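Local coordinates for putative peptidyl-arginine deiminase family protein (Campylobacter jejuni subsp. jejuni serotype O:2, PDB 6B10), which probably catalyses the hydrolytic deimination of agmatine to N-carbamoylputrescine, a step of polyamine biosynthesis that leads to putrescine, at residues A[12-16]-A[150-154]; A[50-55]-A[276-281]. One frame throughout, in Å; residues are numbered along the deposited sequence. Where two conformers were deposited one is given.

Overall arrangement
Two contacts between the ends of helices or strands and the loops beside them tie together distant sequence in a Porphyromonas-type peptidyl-arginine deiminase, a family of guanidino-group modifying enzymes that share the pentein fold (alpha/beta propeller). Contact 1 joins the loop between strands 10-11 and 19-25 to the end of strand 149-151; contact 2 sets the end of helix 37-52 against the turn between strands 274-276 and 279-284, in a different three-stranded sheet. The segments alternate along the chain, 12-16, 50-55, 150-154, 276-281, and the closures interlock. Their centres lie about 18 Å apart, nearest atoms about 5 Å. Gln-19 bonds to Gln-55 and Asn-277 of contact 2 and, weakly, through NE2 to Glu-15 O of contact 1.

Contact 1: residues A[12-16]-A[150-154]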
# COMPACT_ATOMS: atom_id res chain seq x y z
N SER A 12 9.21 13.23 1.51
CA SER A 12 8.36 12.05 1.37
C SER A 12 9.15 10.91 0.72
O SER A 12 10.05 11.15 -0.10
CB SER A 12 7.11 12.39 0.56
OG SER A 12 7.43 12.90 -0.73
N ILE A 13 8.82 9.67 1.10
CA ILE A 13 9.60 8.50 0.70
C ILE A 13 8.81 7.65 -0.27
O ILE A 13 7.70 7.21 0.05
CB ILE A 13 9.98 7.64 1.93
CG1 ILE A 13 10.73 8.47 2.97
CG2 ILE A 13 10.84 6.46 1.50
CD1 ILE A 13 10.92 7.76 4.30
N PRO A 14 9.37 7.40 -1.47
CA PRO A 14 8.73 6.47 -2.39
C PRO A 14 8.95 5.03 -1.93
O PRO A 14 9.93 4.73 -1.25
CB PRO A 14 9.45 6.73 -3.71
CG PRO A 14 10.82 7.15 -3.30
CD PRO A 14 10.67 7.88 -1.99
N GLU A 15 8.05 4.14 -2.34
CA GLU A 15 8.05 2.77 -1.85
C GLU A 15 9.29 1.98 -2.26
O GLU A 15 9.68 1.01 -1.59
CB GLU A 15 6.80 2.05 -2.32
CG GLU A 15 6.43 0.85 -1.48
CD GLU A 15 4.98 0.47 -1.68
OE1 GLU A 15 4.12 1.14 -1.07
OE2 GLU A 15 4.71 -0.46 -2.47
N TRP A 16 9.93 2.38 -3.35
CA TRP A 16 11.13 1.69 -3.83
C TRP A 16 12.43 2.04 -3.09
O TRP A 16 13.48 1.46 -3.37
CB TRP A 16 11.30 1.87 -5.34
CG TRP A 16 11.47 3.28 -5.78
CD1 TRP A 16 12.62 4.01 -5.77
CD2 TRP A 16 10.46 4.13 -6.32
NE1 TRP A 16 12.38 5.27 -6.27
CE2 TRP A 16 11.06 5.36 -6.62
CE3 TRP A 16 9.09 3.96 -6.58
CZ2 TRP A 16 10.34 6.44 -7.16
CZ3 TRP A 16 8.38 5.02 -7.12
CH2 TRP A 16 9.01 6.24 -7.41
N ASP A 150 0.22 8.13 -2.59
CA ASP A 150 1.32 7.49 -3.30
C ASP A 150 2.36 8.56 -3.68
O ASP A 150 2.00 9.61 -4.21
CB ASP A 150 0.77 6.78 -4.54
CG ASP A 150 1.75 5.83 -5.18
OD1 ASP A 150 1.85 4.67 -4.73
OD2 ASP A 150 2.42 6.23 -6.15
N PHE A 151 3.64 8.31 -3.41
CA PHE A 151 4.71 9.31 -3.59
C PHE A 151 5.72 8.93 -4.66
O PHE A 151 6.04 7.75 -4.82
CB PHE A 151 5.47 9.51 -2.29
CG PHE A 151 4.62 9.97 -1.16
CD1 PHE A 151 4.25 11.30 -1.06
CD2 PHE A 151 4.19 9.08 -0.18
CE1 PHE A 151 3.47 11.74 -0.01
CE2 PHE A 151 3.41 9.52 0.87
CZ PHE A 151 3.05 10.85 0.96
N ASN A 152 6.24 9.92 -5.38
CA ASN A 152 7.29 9.67 -6.35
C ASN A 152 8.68 9.95 -5.79
O ASN A 152 9.67 9.68 -6.45
CB ASN A 152 7.04 10.43 -7.67
CG ASN A 152 7.47 11.89 -7.62
OD1 ASN A 152 7.53 12.51 -6.55
ND2 ASN A 152 7.77 12.44 -8.79
N GLY A 153 8.73 10.49 -4.57
CA GLY A 153 10.00 10.85 -3.92
C GLY A 153 10.67 12.12 -4.43
O GLY A 153 11.84 12.36 -4.12
N GLU A 154 9.96 12.93 -5.20
CA GLU A 154 10.48 14.20 -5.71
C GLU A 154 9.53 15.33 -5.32
O GLU A 154 9.51 16.37 -5.97
CB GLU A 154 10.64 14.16 -7.23
CG GLU A 154 11.53 13.04 -7.75
CD GLU A 154 12.98 13.18 -7.34
OE1 GLU A 154 13.52 14.31 -7.36
OE2 GLU A 154 13.60 12.14 -7.01
O HOH W 1 7.18 12.41 -3.28
O HOH W 2 5.95 5.15 -4.03
O HOH W 3 2.48 3.78 -2.05
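An Asx turn at the end of strand 149-151 meets the loop 12-16, packed through Ser-12 on Phe-151 and through Pro-14 and Trp-16 on the turn. Ser-12 lies over one face of the Phe-151 ring in a CH-pi contact, its CB 3.9 Å from the ring centroid. With chi1 at 57°, OG is turned between the backbone N and the carbonyl carbon and hydrogen-bonds to a water at 2.6 Å, which also donates to Asn-152 OD1. Pro-14 fits against the turn, its CD 3.6 Å from Gly-153 CA, while its CB, which also touches the carbonyl of Phe-151, lies over the centre of the Trp-16 ring. Strand 149-151 is an outermost strand of a three-stranded sheet, antiparallel to 156-160, and the Asx turn begins the connection between them. Glu-154 N closes it, donating to Asn-152 OD1 at 2.8 Å from above the carbonyl plane; OD1 also accepts from Val-156 N. Past the proline, Trp-16 CZ2 obliquely reaches within 3.4 Å of Asn-152 O. A second water accepts from Glu-15 N and donates to Phe-151 O at 2.7 Å. Glu-15 and Asp-150 both form salt bridges with Arg-213, which would offset their like charges.

Contact 2: residues A[50-55]-A[276-281]; sequences VVSEFQ and INNALI
The end of helix 37-52 and the residues after it run past a tight beta hairpin whose type II turn spans Ile-276 to Ala-279, with Phe-54 and Asn-277 the closest CA pair at 5.9 Å. Ala-279 CB stands 3.9 Å from the centroid of the Phe-54 ring, directly on the ring normal, in a CH-pi contact. Phe-54 CB comes within 3.7 Å of Ile-276 CD1, the two side chains crossing at about a right angle. The helix adds its valines, Val-51 CG1 against Ile-276 CD1 and Val-50 CG1 3.7 Å from Ile-281 CD1. Beside this apolar patch, Gln-55 turns CG between its backbone N and carbonyl carbon (chi1 71°), and the extended chain beyond carries OE1 to the turn. There OE1 accepts from Asn-277 N at 2.8 Å, in a fairly straight bond (163° at the hydrogen) whose donor is tilted 30° from the carbonyl plane. Gln-55 NE2 bonds to Gln-19 OE1, and Asn-277 OD1 accepts from Gln-19 N. One water joins Phe-54 O to Asn-277 ND2. The backbone N-H of Asn-277 identifies OE1 as the acceptor, which fixes the orientation of this buried amide as it joins the turn to the start of strand 19-25.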
# COMPACT_ATOMS: atom_id res chain seq x y z
N VAL A 50 7.97 -15.39 -0.29
CA VAL A 50 8.52 -14.60 -1.40
C VAL A 50 9.30 -13.39 -0.90
O VAL A 50 10.46 -13.20 -1.26
CB VAL A 50 7.40 -14.16 -2.37
CG1 VAL A 50 7.89 -13.09 -3.34
CG2 VAL A 50 6.87 -15.36 -3.15
N VAL A 51 8.66 -12.59 -0.04
CA VAL A 51 9.26 -11.36 0.48
C VAL A 51 10.53 -11.63 1.29
O VAL A 51 11.54 -10.93 1.13
CB VAL A 51 8.28 -10.57 1.38
CG1 VAL A 51 8.99 -9.39 2.04
CG2 VAL A 51 7.10 -10.06 0.58
N SER A 52 10.47 -12.66 2.14
CA SER A 52 11.54 -12.96 3.10
C SER A 52 12.86 -13.26 2.42
O SER A 52 13.91 -13.11 3.04
CB SER A 52 11.14 -14.12 4.01
OG SER A 52 11.07 -15.34 3.30
N GLU A 53 12.81 -13.65 1.15
CA GLU A 53 14.01 -13.86 0.35
C GLU A 53 14.75 -12.55 0.10
O GLU A 53 15.95 -12.55 -0.16
CB GLU A 53 13.66 -14.50 -1.00
CG GLU A 53 14.85 -15.05 -1.77
CD GLU A 53 14.60 -15.12 -3.26
OE1 GLU A 53 15.55 -14.84 -4.03
OE2 GLU A 53 13.47 -15.45 -3.66
N PHE A 54 14.02 -11.43 0.15
CA PHE A 54 14.59 -10.12 -0.18
C PHE A 54 14.79 -9.16 0.99
O PHE A 54 15.69 -8.32 0.95
CB PHE A 54 13.71 -9.45 -1.24
CG PHE A 54 13.79 -10.12 -2.58
CD1 PHE A 54 14.80 -9.80 -3.46
CD2 PHE A 54 12.86 -11.09 -2.94
CE1 PHE A 54 14.89 -10.41 -4.69
CE2 PHE A 54 12.94 -11.71 -4.17
CZ PHE A 54 13.95 -11.37 -5.05
N GLN A 55 13.96 -9.24 2.02
CA GLN A 55 14.13 -8.40 3.20
C GLN A 55 13.40 -9.00 4.39
O GLN A 55 12.57 -9.90 4.23
CB GLN A 55 13.65 -6.96 2.94
CG GLN A 55 12.14 -6.81 2.81
CD GLN A 55 11.71 -5.40 2.41
OE1 GLN A 55 12.30 -4.78 1.53
NE2 GLN A 55 10.65 -4.90 3.04
N ILE A 276 9.64 -3.88 -2.54
CA ILE A 276 10.52 -4.29 -1.46
C ILE A 276 11.93 -4.25 -2.02
O ILE A 276 12.12 -3.97 -3.20
CB ILE A 276 10.18 -5.70 -0.95
CG1 ILE A 276 10.22 -6.72 -2.09
CG2 ILE A 276 8.81 -5.69 -0.28
CD1 ILE A 276 10.23 -8.16 -1.64
N ASN A 277 12.92 -4.53 -1.18
CA ASN A 277 14.30 -4.43 -1.64
C ASN A 277 14.56 -5.35 -2.83
O ASN A 277 14.37 -6.57 -2.74
CB ASN A 277 15.26 -4.75 -0.50
CG ASN A 277 15.19 -3.72 0.61
OD1 ASN A 277 14.64 -2.64 0.43
ND2 ASN A 277 15.73 -4.07 1.77
N ASN A 278 14.95 -4.75 -3.96
CA ASN A 278 15.30 -5.48 -5.18
C ASN A 278 14.15 -6.22 -5.86
O ASN A 278 14.38 -7.00 -6.77
CB ASN A 278 16.46 -6.46 -4.92
CG ASN A 278 17.70 -5.76 -4.41
OD1 ASN A 278 18.11 -5.94 -3.27
ND2 ASN A 278 18.28 -4.91 -5.25
N ALA A 279 12.92 -5.95 -5.45
CA ALA A 279 11.79 -6.64 -6.03
C ALA A 279 10.50 -5.85 -5.98
O ALA A 279 10.34 -4.92 -5.19
CB ALA A 279 11.60 -8.00 -5.36
N LEU A 280 9.60 -6.23 -6.88
CA LEU A 280 8.25 -5.71 -6.94
C LEU A 280 7.31 -6.90 -6.93
O LEU A 280 7.33 -7.72 -7.84
CB LEU A 280 8.05 -4.88 -8.21
CG LEU A 280 6.61 -4.40 -8.45
CD1 LEU A 280 6.14 -3.49 -7.33
CD2 LEU A 280 6.50 -3.70 -9.79
N ILE A 281 6.49 -6.99 -5.89
CA ILE A 281 5.60 -8.13 -5.74
C ILE A 281 4.23 -7.73 -6.29
O ILE A 281 3.60 -6.81 -5.79
CB ILE A 281 5.47 -8.58 -4.27
CG1 ILE A 281 6.84 -8.63 -3.58
CG2 ILE A 281 4.76 -9.93 -4.18
CD1 ILE A 281 7.86 -9.53 -4.25
O HOH W 4 17.15 -7.98 -1.25
O HOH W 5 17.00 -6.41 2.25